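Local coordinates for MmcQ/YjbR family DNA-binding protein (Pseudomonas syringae pv. tomato, PDB 3H9X), which is of uncertain function but probably binds DNA through the double-wing motif that its fold adopts, at residues L100-K103 and E104-L108; H85-K88 and E89-I92. All blocks are in the same frame, centred on the assembly; numbering follows the deposited sequence.

Contact 1: L100-K103 and E104-L108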
loop_
_atom_site.group_PDB
_atom_site.type_symbol
_atom_site.label_atom_id
_atom_site.label_comp_id
_atom_site.label_asym_id
_atom_site.label_seq_id
_atom_site.Cartn_x
_atom_site.Cartn_y
_atom_site.Cartn_z
ATOM N N LEU A 100 4.990 3.606 10.888
ATOM C CA LEU A 100 5.669 2.434 10.353
ATOM C C LEU A 100 6.996 2.856 9.710
ATOM O O LEU A 100 7.058 3.836 8.955
ATOM C CB LEU A 100 4.745 1.726 9.351
ATOM C CG LEU A 100 4.766 0.191 9.255
ATOM C CD1 LEU A 100 5.876 -0.259 8.325
ATOM C CD2 LEU A 100 4.944 -0.427 10.645
ATOM N N GLY A 101 8.057 2.122 10.036
ATOM C CA GLY A 101 9.365 2.454 9.507
ATOM C C GLY A 101 9.574 2.127 8.040
ATOM O O GLY A 101 9.098 1.087 7.541
ATOM N N ALA A 102 10.287 3.019 7.342
ATOM C CA ALA A 102 10.596 2.820 5.925
ATOM C C ALA A 102 11.233 1.441 5.726
ATOM O O ALA A 102 10.931 0.757 4.742
ATOM C CB ALA A 102 11.546 3.915 5.423
ATOM N N LYS A 103 12.100 1.009 6.650
ATOM C CA LYS A 103 12.725 -0.308 6.487
ATOM C C LYS A 103 11.660 -1.394 6.505
ATOM O O LYS A 103 11.609 -2.226 5.594
ATOM C CB LYS A 103 13.762 -0.587 7.585
ATOM C CG LYS A 103 14.657 -1.809 7.283
ATOM C CD LYS A 103 15.542 -2.201 8.488
ATOM C CE LYS A 103 14.690 -2.854 9.589
ATOM N NZ LYS A 103 15.363 -3.032 10.933
ATOM N N GLU A 104 10.818 -1.384 7.543
ATOM C CA GLU A 104 9.736 -2.367 7.689
ATOM C C GLU A 104 8.799 -2.280 6.480
ATOM O O GLU A 104 8.273 -3.290 6.018
ATOM C CB GLU A 104 8.949 -2.094 8.966
ATOM C CG GLU A 104 7.751 -3.021 9.188
ATOM C CD GLU A 104 8.139 -4.478 9.441
ATOM O OE1 GLU A 104 8.889 -4.738 10.440
ATOM O OE2 GLU A 104 7.682 -5.365 8.651
ATOM N N ILE A 105 8.594 -1.067 5.971
ATOM C CA ILE A 105 7.757 -0.890 4.802
ATOM C C ILE A 105 8.430 -1.481 3.563
ATOM O O ILE A 105 7.771 -2.137 2.764
ATOM C CB ILE A 105 7.463 0.602 4.532
ATOM C CG1 ILE A 105 6.532 1.161 5.609
ATOM C CG2 ILE A 105 6.841 0.769 3.150
ATOM C CD1 ILE A 105 6.327 2.660 5.528
ATOM N N HIS A 106 9.731 -1.254 3.386
ATOM C CA HIS A 106 10.430 -1.788 2.208
ATOM C C HIS A 106 10.315 -3.294 2.113
ATOM O O HIS A 106 10.147 -3.834 1.018
ATOM C CB HIS A 106 11.912 -1.407 2.228
ATOM C CG HIS A 106 12.155 0.048 1.994
ATOM N ND1 HIS A 106 13.311 0.682 2.387
ATOM C CD2 HIS A 106 11.359 1.006 1.459
ATOM C CE1 HIS A 106 13.216 1.971 2.114
ATOM N NE2 HIS A 106 12.042 2.193 1.551
ATOM N N SER A 107 10.412 -3.969 3.256
ATOM C CA SER A 107 10.319 -5.421 3.281
ATOM C C SER A 107 8.906 -5.866 2.915
ATOM O O SER A 107 8.737 -6.839 2.170
ATOM C CB SER A 107 10.720 -5.963 4.657
ATOM O OG SER A 107 9.900 -5.438 5.678
ATOM N N LEU A 108 7.898 -5.151 3.422
ATOM C CA LEU A 108 6.494 -5.459 3.121
ATOM C C LEU A 108 6.241 -5.257 1.616
ATOM O O LEU A 108 5.544 -6.060 0.979
ATOM C CB LEU A 108 5.564 -4.572 3.960
ATOM C CG LEU A 108 5.537 -4.874 5.473
ATOM C CD1 LEU A 108 4.811 -3.770 6.237
ATOM C CD2 LEU A 108 4.865 -6.197 5.717
#
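Leu100 and Ile105 meet at the start of helix 102-115 in a pairing that fits a hydrophobic staple, five residues apart across the N-cap. CB and CG of Leu100 each lie 4.2 Å from CG1 of Ile105. The end of Leu100 also lies beside CB and CG of Glu104, though the exact position of Leu100 CD1 is doubtful. As modelled, the same methyl comes within van der Waals range of Leu108 CD1 (4.2 Å). Leu100, Ile105 and Leu108 are all buried. The carboxylate of Glu104 leads away from this group, because its chain bends at chi2 (67°), and it forms a long, weak ion pair with Lys77.

Gly101 is the N-cap. Its carbonyl opens the helical bonding pattern: Ile105 N donates to Gly101 O at 2.7 Å.

Ala102 follows in the first turn. Its O accepts from His106 N at 2.7 Å, and the same oxygen sits over one face of the His106 imidazole, toward the rim. His106 CG lies beside its own backbone N (chi1 -70°), which holds the ring against this first turn. The methyl of Ala102 approaches the ring at CE1, and the ring of Tyr9 stacks on the imidazole.

Lys103 takes part mainly through its backbone, since its side chain runs out from the helix. Its carbonyl accepts from Ser107 N. At the next residue, Glu104 O takes two donors from the same face of its plane. Leu108 N is one, at 3.2 Å. The other is Ser107 OG, turned back by chi1 of 59° to lie 2.7 Å from Glu104 O, above that plane.

Contact 2: H85-K88 and E89-I92; sequences HMNK and EHWI
Asn87 turns the chain back on itself through an Asx turn, just before strand 91-95. Its side-chain OD1 accepts from Glu89 N at 2.9 Å, the donor tilted from the amide plane. OD1 also has a weak bond from His90 N. With CG anti to the backbone N (chi1 -174°), OD1 is taken toward the backbone N-H groups of Glu89 and His90. The amide runs alongside the His90 ring, the two planes 54° apart.

Backbone bonds close the same turn. Asn87 O accepts from Trp91 N at 2.8 Å. His90 N approaches the same oxygen at 3.3 Å, from well above the carbonyl plane. A water also lies between Lys88 O and Trp91 O and donates to both.

Met86, present as selenomethionine, makes the aromatic contact. Its chain bends at chi2 and chi3 and brings the terminal methyl over the indole. The Met-aromatic contact is loose at selenium, with SE 4.9 Å from the centroid of the Trp91 five-membered ring. Trp39 and Leu42 of strand 39-47 also touch this side chain. The nearer part is a CH-pi contact: Met86 CE stands over the Trp91 six-membered ring, 3.3 Å from its centroid.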
loop_
_atom_site.group_PDB
_atom_site.type_symbol
_atom_site.label_atom_id
_atom_site.label_comp_id
_atom_site.label_asym_id
_atom_site.label_seq_id
_atom_site.Cartn_x
_atom_site.Cartn_y
_atom_site.Cartn_z
ATOM N N HIS A 85 -10.556 -1.123 0.273
ATOM C CA HIS A 85 -10.873 -1.332 -1.142
ATOM C C HIS A 85 -10.233 -2.594 -1.717
ATOM O O HIS A 85 -10.218 -2.793 -2.932
ATOM C CB HIS A 85 -10.456 -0.132 -2.012
ATOM C CG HIS A 85 -11.504 0.937 -2.143
ATOM N ND1 HIS A 85 -11.476 1.876 -3.154
ATOM C CD2 HIS A 85 -12.558 1.259 -1.358
ATOM C CE1 HIS A 85 -12.467 2.735 -2.981
ATOM N NE2 HIS A 85 -13.136 2.383 -1.898
HETATM N N MSE A 86 -9.702 -3.441 -0.847
HETATM C CA MSE A 86 -9.097 -4.683 -1.289
HETATM C C MSE A 86 -9.566 -5.766 -0.346
HETATM O O MSE A 86 -10.181 -5.468 0.676
HETATM C CB MSE A 86 -7.571 -4.589 -1.263
HETATM C CG MSE A 86 -6.997 -3.570 -2.237
HETATM SE SE MSE A 86 -7.241 -4.092 -4.095
HETATM C CE MSE A 86 -5.493 -4.891 -4.406
ATOM N N ASN A 87 -9.274 -7.016 -0.690
ATOM C CA ASN A 87 -9.676 -8.161 0.120
ATOM C C ASN A 87 -8.969 -8.159 1.469
ATOM O O ASN A 87 -7.738 -8.210 1.538
ATOM C CB ASN A 87 -9.368 -9.448 -0.631
ATOM C CG ASN A 87 -9.875 -10.664 0.086
ATOM O OD1 ASN A 87 -9.338 -11.074 1.116
ATOM N ND2 ASN A 87 -10.934 -11.249 -0.446
ATOM N N LYS A 88 -9.743 -8.133 2.547
ATOM C CA LYS A 88 -9.144 -8.063 3.870
ATOM C C LYS A 88 -8.332 -9.273 4.357
ATOM O O LYS A 88 -7.463 -9.129 5.224
ATOM C CB LYS A 88 -10.227 -7.691 4.889
ATOM C CG LYS A 88 -11.081 -6.487 4.485
ATOM C CD LYS A 88 -11.400 -5.641 5.721
ATOM C CE LYS A 88 -12.704 -4.810 5.600
ATOM N NZ LYS A 88 -14.005 -5.628 5.681
ATOM N N GLU A 89 -8.592 -10.455 3.806
ATOM C CA GLU A 89 -7.863 -11.646 4.230
ATOM C C GLU A 89 -6.516 -11.798 3.528
ATOM O O GLU A 89 -5.682 -12.618 3.920
ATOM C CB GLU A 89 -8.721 -12.885 3.986
ATOM C CG GLU A 89 -9.946 -12.954 4.870
ATOM C CD GLU A 89 -10.926 -14.007 4.414
ATOM O OE1 GLU A 89 -10.522 -15.190 4.305
ATOM O OE2 GLU A 89 -12.101 -13.648 4.161
ATOM N N HIS A 90 -6.298 -10.995 2.491
ATOM C CA HIS A 90 -5.053 -11.058 1.738
ATOM C C HIS A 90 -4.305 -9.732 1.640
ATOM O O HIS A 90 -3.100 -9.717 1.330
ATOM C CB HIS A 90 -5.336 -11.582 0.341
ATOM C CG HIS A 90 -5.720 -13.022 0.316
ATOM N ND1 HIS A 90 -4.791 -14.037 0.368
ATOM C CD2 HIS A 90 -6.933 -13.618 0.286
ATOM C CE1 HIS A 90 -5.416 -15.200 0.368
ATOM N NE2 HIS A 90 -6.716 -14.974 0.317
ATOM N N TRP A 91 -5.006 -8.628 1.900
ATOM C CA TRP A 91 -4.369 -7.321 1.813
ATOM C C TRP A 91 -4.288 -6.571 3.134
ATOM O O TRP A 91 -5.016 -6.853 4.085
ATOM C CB TRP A 91 -5.039 -6.450 0.733
ATOM C CG TRP A 91 -4.826 -6.991 -0.679
ATOM C CD1 TRP A 91 -5.442 -8.076 -1.242
ATOM C CD2 TRP A 91 -3.866 -6.536 -1.648
ATOM N NE1 TRP A 91 -4.923 -8.328 -2.486
ATOM C CE2 TRP A 91 -3.953 -7.399 -2.761
ATOM C CE3 TRP A 91 -2.935 -5.488 -1.680
ATOM C CZ2 TRP A 91 -3.148 -7.244 -3.897
ATOM C CZ3 TRP A 91 -2.132 -5.332 -2.811
ATOM C CH2 TRP A 91 -2.244 -6.206 -3.901
ATOM N N ILE A 92 -3.364 -5.615 3.157
ATOM C CA ILE A 92 -3.047 -4.778 4.301
ATOM C C ILE A 92 -2.946 -3.348 3.826
ATOM O O ILE A 92 -2.531 -3.101 2.702
ATOM C CB ILE A 92 -1.696 -5.230 4.874
ATOM C CG1 ILE A 92 -1.929 -6.394 5.809
ATOM C CG2 ILE A 92 -1.017 -4.139 5.627
ATOM C CD1 ILE A 92 -2.842 -6.008 6.929
HETATM O O HOH W 1 -6.720 -6.972 5.999
#

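Contact 1 is partly buried and contact 2 lies at the surface. Both are local, and they come in series along the chain: contact 2 leads into strand 91-95, and contact 1 starts helix 102-115, the next element. Their centres are about 18 Å apart and they do not touch. Each lies where a regular element begins. 100-108 has repeating helical bonds and aliphatic packing. 85-92 has Asn87 accepting through both its side chain and its backbone, a bridging water, and a methyl over an indole. Strand 91-95 then continues into the antiparallel sheet, pairing with strand 58-65, where Ile92 and Leu64 share backbone hydrogen bonding.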